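Local coordinates for alpha-galactosidase (Lactobacillus brevis, PDB 3MI6), which probably releases terminal, non-reducing alpha-D-galactose residues from alpha-galactosides such as galacto-oligosaccharides, galactomannans and galactolipids by hydrolysis, as a member of glycosyl hydrolase family 36, at residues D[446-451]-D[480-485]; D[413-418]-D[476-481]; D[189-194]-D[233-238]; D[245-250]-D[299-304]; D[90-95]-D[174-179]. One frame throughout, in Å; residues are numbered along the deposited sequence.

Contact 1 of 5, residues D[446-451]-D[480-485]; sequences QFVLDM and MNRYAT
Arg482 and Gln446 reach each other because both take the same first torsion: CG of Arg482 lies between its backbone N and carbonyl carbon (chi1 71°), and CG of Gln446 is placed alike (chi1 80°). Beyond CG the glutamine runs extended, whereas the arginine bends at its third torsion and turns its guanidinium toward strand 447-448. The two chains slide past one another in opposite directions, with Gln446 CG 3.7 Å from Arg482 CD. At the end of this path Arg482 NH1 donates to Gln446 O at 2.6 Å, a fairly straight bond (153°) that lies in both the carbonyl plane and the guanidinium plane. Val448 CG1 covers one face of the guanidinium, 4.1 Å from Arg482 NE, and also packs on Ala484 CB. The ring of Phe447 approaches NH1 obliquely.

Within its own segment, Arg482 grips Tyr483 O side-on with NE and NH2, both lying in the guanidinium plane; NE comes from above the carbonyl plane and NH2 from much closer to it. Thr441 O is a second acceptor for NH1. Putting a leucine in place of Arg482 would probably leave the carbonyls of Gln446 and Tyr483 without these donors and let the loop drift from the strand. That loop follows barrel strand 475-478 and carries Met480 and Asn481, both predicted to bind substrate. The chemistry illustrates how a buried cation can work as a structural clasp: its charge is probably offset in part by the backbone carbonyl dipoles, which fix both the position and the rotation of the guanidinium.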
# COMPACT_ATOMS: atom_id res chain seq x y z
N GLN D 446 22.24 32.25 24.67
CA GLN D 446 21.61 33.56 24.45
C GLN D 446 20.10 33.57 24.81
O GLN D 446 19.50 32.53 25.10
CB GLN D 446 21.78 33.99 23.00
CG GLN D 446 20.79 33.34 22.03
CD GLN D 446 21.30 33.32 20.58
OE1 GLN D 446 20.51 33.47 19.64
NE2 GLN D 446 22.61 33.13 20.40
N PHE D 447 19.50 34.75 24.80
CA PHE D 447 18.10 34.91 25.14
C PHE D 447 17.48 35.90 24.19
O PHE D 447 18.20 36.53 23.42
CB PHE D 447 17.97 35.41 26.57
CG PHE D 447 18.63 34.52 27.56
CD1 PHE D 447 19.99 34.60 27.77
CD2 PHE D 447 17.89 33.56 28.24
CE1 PHE D 447 20.61 33.77 28.65
CE2 PHE D 447 18.50 32.73 29.13
CZ PHE D 447 19.86 32.83 29.35
N VAL D 448 16.16 36.05 24.22
CA VAL D 448 15.50 36.88 23.23
C VAL D 448 14.98 38.22 23.78
O VAL D 448 14.46 38.28 24.89
CB VAL D 448 14.45 36.10 22.38
CG1 VAL D 448 14.37 34.64 22.79
CG2 VAL D 448 13.10 36.73 22.45
N LEU D 449 15.17 39.28 23.00
CA LEU D 449 14.67 40.61 23.35
C LEU D 449 13.16 40.70 23.23
O LEU D 449 12.58 40.15 22.31
CB LEU D 449 15.24 41.66 22.41
CG LEU D 449 16.75 41.82 22.44
CD1 LEU D 449 17.22 42.71 21.31
CD2 LEU D 449 17.13 42.36 23.81
N ASP D 450 12.53 41.43 24.13
CA ASP D 450 11.10 41.66 23.99
C ASP D 450 10.75 42.60 22.82
O ASP D 450 10.57 43.80 23.00
CB ASP D 450 10.53 42.18 25.29
CG ASP D 450 9.04 42.29 25.26
OD1 ASP D 450 8.48 42.16 24.16
OD2 ASP D 450 8.44 42.51 26.33
N MSE D 451 10.65 42.04 21.63
CA MSE D 451 10.28 42.80 20.43
C MSE D 451 8.90 43.41 20.52
O MSE D 451 8.48 44.15 19.64
CB MSE D 451 10.31 41.88 19.20
CG MSE D 451 11.67 41.30 18.87
SE MSE D 451 12.97 42.69 18.38
CE MSE D 451 12.03 43.46 16.86
N MSE D 480 18.65 34.44 13.24
CA MSE D 480 17.79 34.25 14.40
C MSE D 480 17.94 32.81 14.89
O MSE D 480 17.34 31.89 14.32
CB MSE D 480 16.33 34.57 14.04
CG MSE D 480 15.44 34.86 15.23
SE MSE D 480 14.73 33.28 16.13
CE MSE D 480 13.36 32.69 14.85
N ASN D 481 18.73 32.61 15.95
CA ASN D 481 19.31 31.31 16.27
C ASN D 481 18.85 30.56 17.53
O ASN D 481 19.48 29.58 17.93
CB ASN D 481 20.83 31.42 16.31
CG ASN D 481 21.44 31.55 14.93
OD1 ASN D 481 22.23 32.47 14.66
ND2 ASN D 481 21.07 30.63 14.04
N ARG D 482 17.77 30.99 18.17
CA ARG D 482 17.18 30.15 19.20
C ARG D 482 15.67 30.33 19.27
O ARG D 482 15.13 31.24 18.66
CB ARG D 482 17.79 30.44 20.56
CG ARG D 482 17.38 31.76 21.14
CD ARG D 482 17.51 31.75 22.61
NE ARG D 482 16.40 31.06 23.25
CZ ARG D 482 16.31 30.85 24.56
NH1 ARG D 482 17.28 31.27 25.36
NH2 ARG D 482 15.27 30.22 25.08
N TYR D 483 15.00 29.45 20.00
CA TYR D 483 13.56 29.56 20.20
C TYR D 483 13.24 30.14 21.59
O TYR D 483 13.85 29.75 22.58
CB TYR D 483 12.86 28.21 19.97
CG TYR D 483 12.92 27.75 18.54
CD1 TYR D 483 12.46 28.57 17.51
CD2 TYR D 483 13.44 26.49 18.20
CE1 TYR D 483 12.51 28.15 16.18
CE2 TYR D 483 13.49 26.07 16.88
CZ TYR D 483 13.03 26.91 15.87
OH TYR D 483 13.07 26.51 14.54
N ALA D 484 12.31 31.09 21.66
CA ALA D 484 12.00 31.70 22.95
C ALA D 484 11.47 30.68 23.95
O ALA D 484 10.93 29.63 23.60
CB ALA D 484 11.05 32.91 22.81
N THR D 485 11.65 31.02 25.22
CA THR D 485 11.43 30.11 26.33
C THR D 485 10.98 30.99 27.52
O THR D 485 11.28 32.20 27.56
CB THR D 485 12.75 29.32 26.57
OG1 THR D 485 12.50 27.92 26.50
CG2 THR D 485 13.40 29.66 27.88

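Contact 2 of 5, residues D[413-418]-D[476-481]; sequences FEPEMV and IKWDMN
Glu416 OE2 has two partners: Trp478 NE1 donates to it at 2.8 Å, nearly straight (165°) and close to the indole plane, and Arg533 forms a salt bridge with the same oxygen. Glu416 OE1 is hydrogen-bonded to Tyr504, so both carboxylate oxygens are tied. A chi1 of 172° turns CG of Trp478 away from the backbone N and lays the indole against the turn 414-417, where Pro415 CG makes a CH-pi contact 3.8 Å from the centroid of the five-membered ring. Further along, Asn481 N bonds Glu414 OE2 at 2.8 Å from above the carboxylate plane, and CE of selenomethionine Met417 touches SE of selenomethionine Met480.

The backbones join as parallel strands of the TIM barrel: Phe413 N bonds Lys477 O, and Asp479 N bonds Phe413 O at 2.8 Å. This pairing sets the C-terminal end of strand 475-478, where Asp479, the predicted nucleophile, and the predicted substrate-binding residues around it lie; Lys477 reaches Asp367 in a salt bridge. Phe413 meets Ile476 CD1 and packs against Met464 and Met467 of helix 454-471, while Trp478 stacks on Tyr512 of helix 500-518, and strand 523-526 pairs with Ile476.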
# COMPACT_ATOMS: atom_id res chain seq x y z
N PHE D 413 23.57 40.43 11.01
CA PHE D 413 23.03 40.80 12.31
C PHE D 413 22.18 39.65 12.84
O PHE D 413 21.70 38.81 12.06
CB PHE D 413 22.14 42.03 12.19
CG PHE D 413 22.86 43.28 11.81
CD1 PHE D 413 23.36 44.13 12.79
CD2 PHE D 413 23.03 43.63 10.48
CE1 PHE D 413 24.02 45.29 12.44
CE2 PHE D 413 23.68 44.78 10.13
CZ PHE D 413 24.19 45.62 11.10
N GLU D 414 21.98 39.63 14.16
CA GLU D 414 20.96 38.79 14.80
C GLU D 414 20.25 39.66 15.83
O GLU D 414 20.44 39.48 17.03
CB GLU D 414 21.59 37.55 15.47
CG GLU D 414 20.60 36.45 15.86
CD GLU D 414 21.26 35.24 16.51
OE1 GLU D 414 22.49 35.09 16.39
OE2 GLU D 414 20.55 34.43 17.14
N PRO D 415 19.43 40.61 15.35
CA PRO D 415 18.79 41.71 16.10
C PRO D 415 18.00 41.27 17.32
O PRO D 415 18.20 41.81 18.42
CB PRO D 415 17.80 42.28 15.09
CG PRO D 415 18.37 41.94 13.77
CD PRO D 415 19.00 40.59 13.94
N GLU D 416 17.09 40.32 17.12
CA GLU D 416 16.15 39.90 18.15
C GLU D 416 16.81 39.28 19.41
O GLU D 416 16.12 38.94 20.37
CB GLU D 416 15.13 38.92 17.54
CG GLU D 416 14.48 39.41 16.22
CD GLU D 416 14.10 38.26 15.28
OE1 GLU D 416 13.18 37.48 15.61
OE2 GLU D 416 14.72 38.13 14.20
N MSE D 417 18.15 39.16 19.41
CA MSE D 417 18.89 38.41 20.44
C MSE D 417 19.80 39.22 21.37
O MSE D 417 20.34 40.26 20.99
CB MSE D 417 19.70 37.28 19.80
CG MSE D 417 18.86 36.29 19.01
SE MSE D 417 17.40 35.44 20.04
CE MSE D 417 16.36 34.81 18.53
N VAL D 418 19.98 38.72 22.60
CA VAL D 418 20.82 39.36 23.61
C VAL D 418 21.59 38.33 24.44
O VAL D 418 21.01 37.39 24.98
CB VAL D 418 19.98 40.30 24.55
CG1 VAL D 418 18.89 39.51 25.27
CG2 VAL D 418 20.88 41.07 25.53
N ILE D 476 22.19 42.61 3.96
CA ILE D 476 22.24 42.22 5.36
C ILE D 476 21.70 40.79 5.52
O ILE D 476 20.63 40.44 5.03
CB ILE D 476 21.47 43.24 6.26
CG1 ILE D 476 22.38 44.41 6.63
CG2 ILE D 476 20.96 42.59 7.51
CD1 ILE D 476 21.67 45.56 7.29
N LYS D 477 22.49 39.94 6.17
CA LYS D 477 22.00 38.64 6.58
C LYS D 477 21.44 38.83 7.99
O LYS D 477 22.16 39.15 8.93
CB LYS D 477 23.13 37.62 6.56
CG LYS D 477 22.70 36.15 6.66
CD LYS D 477 23.94 35.25 6.61
CE LYS D 477 23.63 33.78 6.92
NZ LYS D 477 24.87 32.91 6.94
N TRP D 478 20.13 38.65 8.11
CA TRP D 478 19.42 38.84 9.37
C TRP D 478 19.03 37.47 9.94
O TRP D 478 18.04 36.86 9.53
CB TRP D 478 18.20 39.72 9.12
CG TRP D 478 17.24 39.88 10.26
CD1 TRP D 478 17.02 39.02 11.29
CD2 TRP D 478 16.32 40.97 10.45
NE1 TRP D 478 16.04 39.50 12.12
CE2 TRP D 478 15.59 40.69 11.63
CE3 TRP D 478 16.05 42.14 9.75
CZ2 TRP D 478 14.60 41.55 12.11
CZ3 TRP D 478 15.07 42.99 10.23
CH2 TRP D 478 14.35 42.69 11.40
N ASP D 479 19.83 37.01 10.89
CA ASP D 479 19.73 35.66 11.41
C ASP D 479 18.87 35.63 12.69
O ASP D 479 18.42 36.67 13.16
CB ASP D 479 21.13 35.14 11.68
CG ASP D 479 21.21 33.64 11.70
OD1 ASP D 479 20.14 32.98 11.78
OD2 ASP D 479 22.35 33.11 11.62
N MSE D 480 18.65 34.44 13.24
CA MSE D 480 17.79 34.25 14.40
C MSE D 480 17.94 32.81 14.89
O MSE D 480 17.34 31.89 14.32
CB MSE D 480 16.33 34.57 14.04
CG MSE D 480 15.44 34.86 15.23
SE MSE D 480 14.73 33.28 16.13
CE MSE D 480 13.36 32.69 14.85
N ASN D 481 18.73 32.61 15.95
CA ASN D 481 19.31 31.31 16.27
C ASN D 481 18.85 30.56 17.53
O ASN D 481 19.48 29.58 17.93
CB ASN D 481 20.83 31.42 16.31
CG ASN D 481 21.44 31.55 14.93
OD1 ASN D 481 22.23 32.47 14.66
ND2 ASN D 481 21.07 30.63 14.04

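Contact 3 of 5, residues D[189-194]-D[233-238]; sequences ANYDLI and MMLARP
Tyr191 is held between Leu235 and Arg237 just before strand 192-197, where that strand pairs antiparallel with 233-236 in the large sheet of the N-terminal domain, a beta-sandwich in family 36. The tight part is the strand pair together with this tyrosine. Asp192 with Ala236 and Ile194 with Met234 are hydrogen-bonded pairs, each closed by two bonds, among them Ile194 N to Met234 O at 2.9 Å; Leu193 and Leu235 form the non-hydrogen-bonded pair between them. On the face bearing Ile194, the CE of Met234 nestles against CG2 and CD1 of Ile194, and CD1 also meets Ala236 CB at 3.8 Å. On the other face Leu193 CD1 touches Met233 CE at 3.5 Å. The guanidinium of Arg237 lies flat on the Tyr191 ring, centres 4.2 Å apart and planes at 8°, a bend at chi2 (-65°) having folded the chain back over it. Leu235 CD1 makes a CH-pi contact with the opposite ring face.

Toward the exposed Asn190 and Pro238, and at the outer end of Arg237, the contacts become polar and more open. Asp188 takes the charge of Arg237 in a salt bridge. Exchanging Arg237 for a serine would probably uncover one face of the tyrosine and leave Asp188 without its cation. At the guanidinium edge, Arg237 NH1 donates to Asn190 O in a long bond of 3.3 Å, approaching from above the carbonyl plane.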
# COMPACT_ATOMS: atom_id res chain seq x y z
N ALA D 189 -13.58 13.46 1.71
CA ALA D 189 -12.28 13.38 2.35
C ALA D 189 -11.36 12.41 1.64
O ALA D 189 -10.45 11.81 2.25
CB ALA D 189 -12.42 13.00 3.80
N ASN D 190 -11.59 12.23 0.34
CA ASN D 190 -10.69 11.41 -0.45
C ASN D 190 -9.47 12.23 -0.89
O ASN D 190 -9.25 12.40 -2.09
CB ASN D 190 -11.39 10.77 -1.67
CG ASN D 190 -12.72 10.09 -1.31
OD1 ASN D 190 -13.68 10.11 -2.11
ND2 ASN D 190 -12.80 9.48 -0.12
N TYR D 191 -8.69 12.74 0.06
CA TYR D 191 -7.44 13.42 -0.29
C TYR D 191 -6.25 12.86 0.49
O TYR D 191 -6.43 12.20 1.51
CB TYR D 191 -7.52 14.93 -0.03
CG TYR D 191 -8.55 15.67 -0.86
CD1 TYR D 191 -8.24 16.15 -2.12
CD2 TYR D 191 -9.83 15.89 -0.37
CE1 TYR D 191 -9.17 16.82 -2.88
CE2 TYR D 191 -10.76 16.57 -1.12
CZ TYR D 191 -10.43 17.03 -2.37
OH TYR D 191 -11.36 17.69 -3.13
N ASP D 192 -5.04 13.13 0.00
CA ASP D 192 -3.83 12.86 0.79
C ASP D 192 -3.45 14.22 1.28
O ASP D 192 -3.54 15.19 0.52
CB ASP D 192 -2.65 12.35 -0.07
CG ASP D 192 -2.84 10.93 -0.59
OD1 ASP D 192 -3.64 10.16 -0.02
OD2 ASP D 192 -2.15 10.57 -1.58
N LEU D 193 -3.01 14.30 2.53
CA LEU D 193 -2.43 15.52 3.10
C LEU D 193 -0.95 15.47 2.84
O LEU D 193 -0.29 14.49 3.21
CB LEU D 193 -2.68 15.59 4.61
CG LEU D 193 -1.82 16.54 5.45
CD1 LEU D 193 -1.97 17.95 4.96
CD2 LEU D 193 -2.23 16.42 6.88
N ILE D 194 -0.42 16.52 2.23
CA ILE D 194 0.99 16.61 1.92
C ILE D 194 1.57 17.75 2.75
O ILE D 194 1.14 18.90 2.64
CB ILE D 194 1.20 16.88 0.43
CG1 ILE D 194 0.54 15.76 -0.39
CG2 ILE D 194 2.68 16.97 0.09
CD1 ILE D 194 0.58 15.99 -1.90
N MSE D 233 0.95 23.56 2.76
CA MSE D 233 0.48 22.18 2.69
C MSE D 233 -0.38 21.99 1.47
O MSE D 233 -0.80 22.97 0.86
CB MSE D 233 -0.34 21.84 3.92
CG MSE D 233 -1.58 22.68 4.05
SE MSE D 233 -2.75 22.13 5.51
CE MSE D 233 -3.86 20.85 4.58
N MSE D 234 -0.66 20.74 1.12
CA MSE D 234 -1.51 20.44 -0.02
C MSE D 234 -2.53 19.38 0.32
O MSE D 234 -2.30 18.55 1.21
CB MSE D 234 -0.68 19.98 -1.21
CG MSE D 234 0.32 21.02 -1.65
SE MSE D 234 1.35 20.56 -3.24
CE MSE D 234 2.34 19.06 -2.48
N LEU D 235 -3.68 19.44 -0.35
CA LEU D 235 -4.62 18.32 -0.36
C LEU D 235 -4.65 17.77 -1.77
O LEU D 235 -5.21 18.41 -2.67
CB LEU D 235 -6.03 18.75 0.01
CG LEU D 235 -6.47 18.94 1.46
CD1 LEU D 235 -7.99 18.90 1.48
CD2 LEU D 235 -5.91 17.85 2.35
N ALA D 236 -4.06 16.60 -1.98
CA ALA D 236 -4.07 16.01 -3.31
C ALA D 236 -5.10 14.89 -3.40
O ALA D 236 -5.34 14.19 -2.41
CB ALA D 236 -2.70 15.51 -3.68
N ARG D 237 -5.72 14.75 -4.56
CA ARG D 237 -6.47 13.54 -4.83
C ARG D 237 -5.42 12.43 -4.84
O ARG D 237 -4.24 12.71 -5.05
CB ARG D 237 -7.18 13.66 -6.17
CG ARG D 237 -8.37 14.61 -6.15
CD ARG D 237 -9.47 14.10 -5.23
NE ARG D 237 -10.74 14.77 -5.46
CZ ARG D 237 -11.80 14.66 -4.66
NH1 ARG D 237 -11.73 13.91 -3.56
NH2 ARG D 237 -12.92 15.31 -4.95
N PRO D 238 -5.85 11.18 -4.58
CA PRO D 238 -4.92 10.05 -4.35
C PRO D 238 -3.96 9.78 -5.50
O PRO D 238 -2.87 9.27 -5.24
CB PRO D 238 -5.86 8.85 -4.18
CG PRO D 238 -7.13 9.47 -3.65
CD PRO D 238 -7.25 10.78 -4.39

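Contact 4 of 5, residues D[245-250]-D[299-304]; sequences GAVFGF and SYTSAG
Val247 and Thr301 carry the backbone bonding at the centre of this antiparallel pair: Val247 N donates to Thr301 O at 3.1 Å, and Thr301 N returns a bond to Val247 O. Gly249 N to Ser299 O, at 2.9 Å, continues the pairing at one end. At the other, the bonds from Gly245 N to Ser302 O and from Gly304 N to Gly245 O are weak.

Apolar contacts sit on both faces. Tyr300 CD2 lies over one face of the Phe248 ring, 3.5 Å from Phe248 CE2, with the ring planes oblique at 58°; CG of Tyr300 is anti to the backbone N (chi1 169°), which lays the phenol along the strand so that its OH comes 3.3 Å from Ala246 CB. On the other face, CG1 of Val247 and CG2 of Thr301 lie side by side.

Hydroxyls act locally. Tyr300 OH and Ser302 OG share a hydrogen bond of 2.7 Å, and Thr301 OG1 accepts from Ala303 N in an ST turn. Gly304 stands at the N-cap of helix 305-319, whose Gln311 bonds Ser299 OG. These hydroxyl bonds are consistent with a fixed turn where the chain leaves an inner strand for the helix, while carbon packs both faces.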
# COMPACT_ATOMS: atom_id res chain seq x y z
N GLY D 245 -3.41 16.02 -12.36
CA GLY D 245 -4.37 15.80 -11.27
C GLY D 245 -4.67 16.92 -10.28
O GLY D 245 -3.91 17.88 -10.13
N ALA D 246 -5.80 16.74 -9.59
CA ALA D 246 -6.40 17.76 -8.71
C ALA D 246 -5.69 17.89 -7.38
O ALA D 246 -5.31 16.90 -6.77
CB ALA D 246 -7.84 17.43 -8.45
N VAL D 247 -5.56 19.12 -6.91
CA VAL D 247 -4.82 19.43 -5.69
C VAL D 247 -5.06 20.85 -5.21
O VAL D 247 -5.04 21.80 -5.99
CB VAL D 247 -3.31 19.27 -5.88
CG1 VAL D 247 -2.83 19.94 -7.19
CG2 VAL D 247 -2.59 19.86 -4.69
N PHE D 248 -5.30 20.99 -3.91
CA PHE D 248 -5.38 22.29 -3.27
C PHE D 248 -4.07 22.63 -2.59
O PHE D 248 -3.36 21.76 -2.11
CB PHE D 248 -6.49 22.28 -2.24
CG PHE D 248 -7.85 22.14 -2.84
CD1 PHE D 248 -8.43 20.90 -2.98
CD2 PHE D 248 -8.54 23.26 -3.27
CE1 PHE D 248 -9.70 20.77 -3.53
CE2 PHE D 248 -9.79 23.14 -3.83
CZ PHE D 248 -10.38 21.90 -3.96
N GLY D 249 -3.76 23.92 -2.56
CA GLY D 249 -2.56 24.40 -1.91
C GLY D 249 -2.91 25.48 -0.93
O GLY D 249 -3.71 26.35 -1.24
N PHE D 250 -2.33 25.44 0.25
CA PHE D 250 -2.62 26.43 1.27
C PHE D 250 -1.33 27.00 1.80
O PHE D 250 -0.46 26.25 2.24
CB PHE D 250 -3.39 25.78 2.43
CG PHE D 250 -4.63 25.06 2.02
CD1 PHE D 250 -4.56 23.82 1.43
CD2 PHE D 250 -5.86 25.62 2.23
CE1 PHE D 250 -5.69 23.15 1.05
CE2 PHE D 250 -7.01 24.95 1.84
CZ PHE D 250 -6.93 23.72 1.25
N SER D 299 -5.36 28.00 -3.38
CA SER D 299 -5.14 27.70 -4.79
C SER D 299 -5.55 26.27 -5.15
O SER D 299 -5.49 25.36 -4.31
CB SER D 299 -3.68 27.94 -5.16
OG SER D 299 -3.55 28.15 -6.54
N TYR D 300 -5.97 26.10 -6.39
CA TYR D 300 -6.34 24.80 -6.89
C TYR D 300 -5.89 24.67 -8.33
O TYR D 300 -5.68 25.67 -9.02
CB TYR D 300 -7.85 24.59 -6.81
CG TYR D 300 -8.32 23.36 -7.57
CD1 TYR D 300 -8.50 23.40 -8.95
CD2 TYR D 300 -8.58 22.16 -6.91
CE1 TYR D 300 -8.91 22.29 -9.66
CE2 TYR D 300 -9.00 21.04 -7.61
CZ TYR D 300 -9.17 21.11 -8.98
OH TYR D 300 -9.58 20.00 -9.69
N THR D 301 -5.72 23.43 -8.77
CA THR D 301 -5.48 23.13 -10.17
C THR D 301 -5.85 21.67 -10.42
O THR D 301 -5.94 20.88 -9.49
CB THR D 301 -4.02 23.37 -10.58
OG1 THR D 301 -3.89 23.08 -11.97
CG2 THR D 301 -3.11 22.46 -9.83
N SER D 302 -6.07 21.32 -11.68
CA SER D 302 -6.36 19.94 -12.04
C SER D 302 -5.18 19.42 -12.84
O SER D 302 -5.15 18.26 -13.27
CB SER D 302 -7.61 19.87 -12.91
OG SER D 302 -8.73 20.38 -12.21
N ALA D 303 -4.20 20.29 -13.02
CA ALA D 303 -3.08 19.99 -13.87
C ALA D 303 -1.83 19.53 -13.10
O ALA D 303 -0.71 19.54 -13.64
CB ALA D 303 -2.79 21.17 -14.75
N GLY D 304 -2.03 19.10 -11.85
CA GLY D 304 -0.94 18.55 -11.06
C GLY D 304 -0.07 19.53 -10.28
O GLY D 304 -0.20 20.75 -10.40

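Contact 5 of 5, residues D[90-95]-D[174-179]; sequences FQVTQA and LVLNRA
Asn177 faces strand 90-93 along its whole side chain. Its CB lies 3.8 Å from Gln91 OE1. With CG anti to the carbonyl carbon (chi1 -48°), the amide is carried over to Thr93, and CG comes 3.3 Å from Thr93 OG1. OD1 stands 3.2 Å from the same hydroxyl oxygen. At the tip ND2 donates to Thr93 OG1 at 2.6 Å, the bond fairly straight (156°) and close to the amide plane, while the amide of Gln91 stands almost at right angles (89°) to that of Asn177.

The backbone explains why this asparagine is so placed. Gln91 pairs with Arg178 but Val92 pairs with Leu176, so Asn177 is the extra residue of a beta bulge, and the chain turns a corner there, in an antiparallel part of the N-terminal sandwich. Asn177 N still bonds Gln91 O at 3.0 Å. Beyond the bulge regular pairing resumes: Thr93 N meets Val175 O, and Val175 N meets Thr93 O.

The face bearing Val92 is apolar. CG1 of Val92 packs on Leu174 CB at 4.0 Å and CG2 lies beside Leu176 CD2, and Leu176 goes on to touch Phe166 and Phe291. On the face bearing Gln91 lies the second subunit, where Glu280 of that subunit is hydrogen-bonded to Gln91 NE2.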
# COMPACT_ATOMS: atom_id res chain seq x y z
N PHE D 90 -13.06 30.62 14.67
CA PHE D 90 -12.81 31.67 15.65
C PHE D 90 -13.60 31.38 16.91
O PHE D 90 -14.45 30.48 16.91
CB PHE D 90 -13.25 33.02 15.07
CG PHE D 90 -14.74 33.19 15.05
CD1 PHE D 90 -15.49 32.70 14.00
CD2 PHE D 90 -15.38 33.81 16.10
CE1 PHE D 90 -16.85 32.83 13.98
CE2 PHE D 90 -16.75 33.95 16.09
CZ PHE D 90 -17.49 33.46 15.02
N GLN D 91 -13.33 32.14 17.98
CA GLN D 91 -14.13 32.08 19.22
C GLN D 91 -13.96 33.40 19.99
O GLN D 91 -12.86 33.96 20.02
CB GLN D 91 -13.72 30.88 20.08
CG GLN D 91 -14.66 30.58 21.24
CD GLN D 91 -14.18 29.45 22.14
OE1 GLN D 91 -13.08 29.51 22.72
NE2 GLN D 91 -15.00 28.43 22.29
N VAL D 92 -15.05 33.89 20.60
CA VAL D 92 -15.03 35.14 21.36
C VAL D 92 -15.65 35.01 22.75
O VAL D 92 -16.79 34.58 22.88
CB VAL D 92 -15.82 36.26 20.65
CG1 VAL D 92 -15.40 37.63 21.19
CG2 VAL D 92 -15.64 36.20 19.16
N THR D 93 -14.90 35.40 23.77
CA THR D 93 -15.36 35.36 25.15
C THR D 93 -15.87 36.74 25.58
O THR D 93 -15.19 37.75 25.37
CB THR D 93 -14.21 34.95 26.12
OG1 THR D 93 -13.55 33.77 25.64
CG2 THR D 93 -14.75 34.68 27.54
N GLN D 94 -17.05 36.77 26.19
CA GLN D 94 -17.59 38.03 26.69
C GLN D 94 -17.09 38.34 28.10
O GLN D 94 -16.34 37.57 28.69
CB GLN D 94 -19.11 38.00 26.68
CG GLN D 94 -19.71 37.83 25.30
CD GLN D 94 -21.19 37.50 25.35
OE1 GLN D 94 -21.94 38.15 26.08
NE2 GLN D 94 -21.62 36.49 24.59
N ALA D 95 -17.52 39.49 28.61
CA ALA D 95 -17.23 39.89 29.99
C ALA D 95 -17.82 38.88 30.97
O ALA D 95 -17.30 38.69 32.07
CB ALA D 95 -17.76 41.27 30.27
N LEU D 174 -14.19 42.54 24.57
CA LEU D 174 -14.32 41.21 23.95
C LEU D 174 -12.94 40.55 23.82
O LEU D 174 -11.95 41.24 23.57
CB LEU D 174 -14.98 41.31 22.58
CG LEU D 174 -16.44 41.73 22.48
CD1 LEU D 174 -16.76 42.00 21.03
CD2 LEU D 174 -17.39 40.67 23.06
N VAL D 175 -12.88 39.24 24.01
CA VAL D 175 -11.60 38.54 23.85
C VAL D 175 -11.63 37.57 22.67
O VAL D 175 -12.58 36.80 22.54
CB VAL D 175 -11.20 37.78 25.14
CG1 VAL D 175 -9.81 37.18 24.97
CG2 VAL D 175 -11.21 38.73 26.32
N LEU D 176 -10.62 37.63 21.80
CA LEU D 176 -10.50 36.65 20.72
C LEU D 176 -9.62 35.50 21.17
O LEU D 176 -8.41 35.68 21.33
CB LEU D 176 -9.84 37.26 19.49
CG LEU D 176 -10.58 38.36 18.77
CD1 LEU D 176 -9.77 38.74 17.57
CD2 LEU D 176 -11.94 37.88 18.35
N ASN D 177 -10.23 34.33 21.37
CA ASN D 177 -9.45 33.15 21.77
C ASN D 177 -8.84 32.43 20.56
O ASN D 177 -7.84 31.73 20.67
CB ASN D 177 -10.31 32.17 22.55
CG ASN D 177 -11.11 32.83 23.65
OD1 ASN D 177 -10.59 33.12 24.72
ND2 ASN D 177 -12.38 33.06 23.39
N ARG D 178 -9.48 32.63 19.42
CA ARG D 178 -9.13 31.94 18.20
C ARG D 178 -9.52 32.82 17.02
O ARG D 178 -10.69 33.20 16.88
CB ARG D 178 -9.87 30.61 18.14
CG ARG D 178 -9.77 29.86 16.84
CD ARG D 178 -10.54 28.56 16.96
NE ARG D 178 -9.97 27.71 18.00
CZ ARG D 178 -9.51 26.48 17.79
NH1 ARG D 178 -9.60 25.94 16.58
NH2 ARG D 178 -8.97 25.80 18.80
N ALA D 179 -8.55 33.16 16.17
CA ALA D 179 -8.80 34.00 15.02
C ALA D 179 -8.09 33.45 13.79
O ALA D 179 -7.12 34.04 13.32
CB ALA D 179 -8.34 35.40 15.29

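In the fold
From the N terminus, contact 5 comes first, closing a long, strand-rich loop from 90-95 to 174-179. Contact 3 and contact 4 follow in series, each shut before the next opens; strands 233-236 and 247-252 are neighbours in one sheet, so the centres of contacts 3 and 4 are only about 10 Å apart, whereas contact 5 remains about 14 Å from both at the nearest atoms. Contact 4 hands the chain on to helix 305-319 and the barrel. There contact 2 opens at 413-418, contact 1 opens inside its span at 446-451, and the two cross, ending on overlapping segments that share Met480 and Asn481. Contacts 1 and 5 both touch the second subunit.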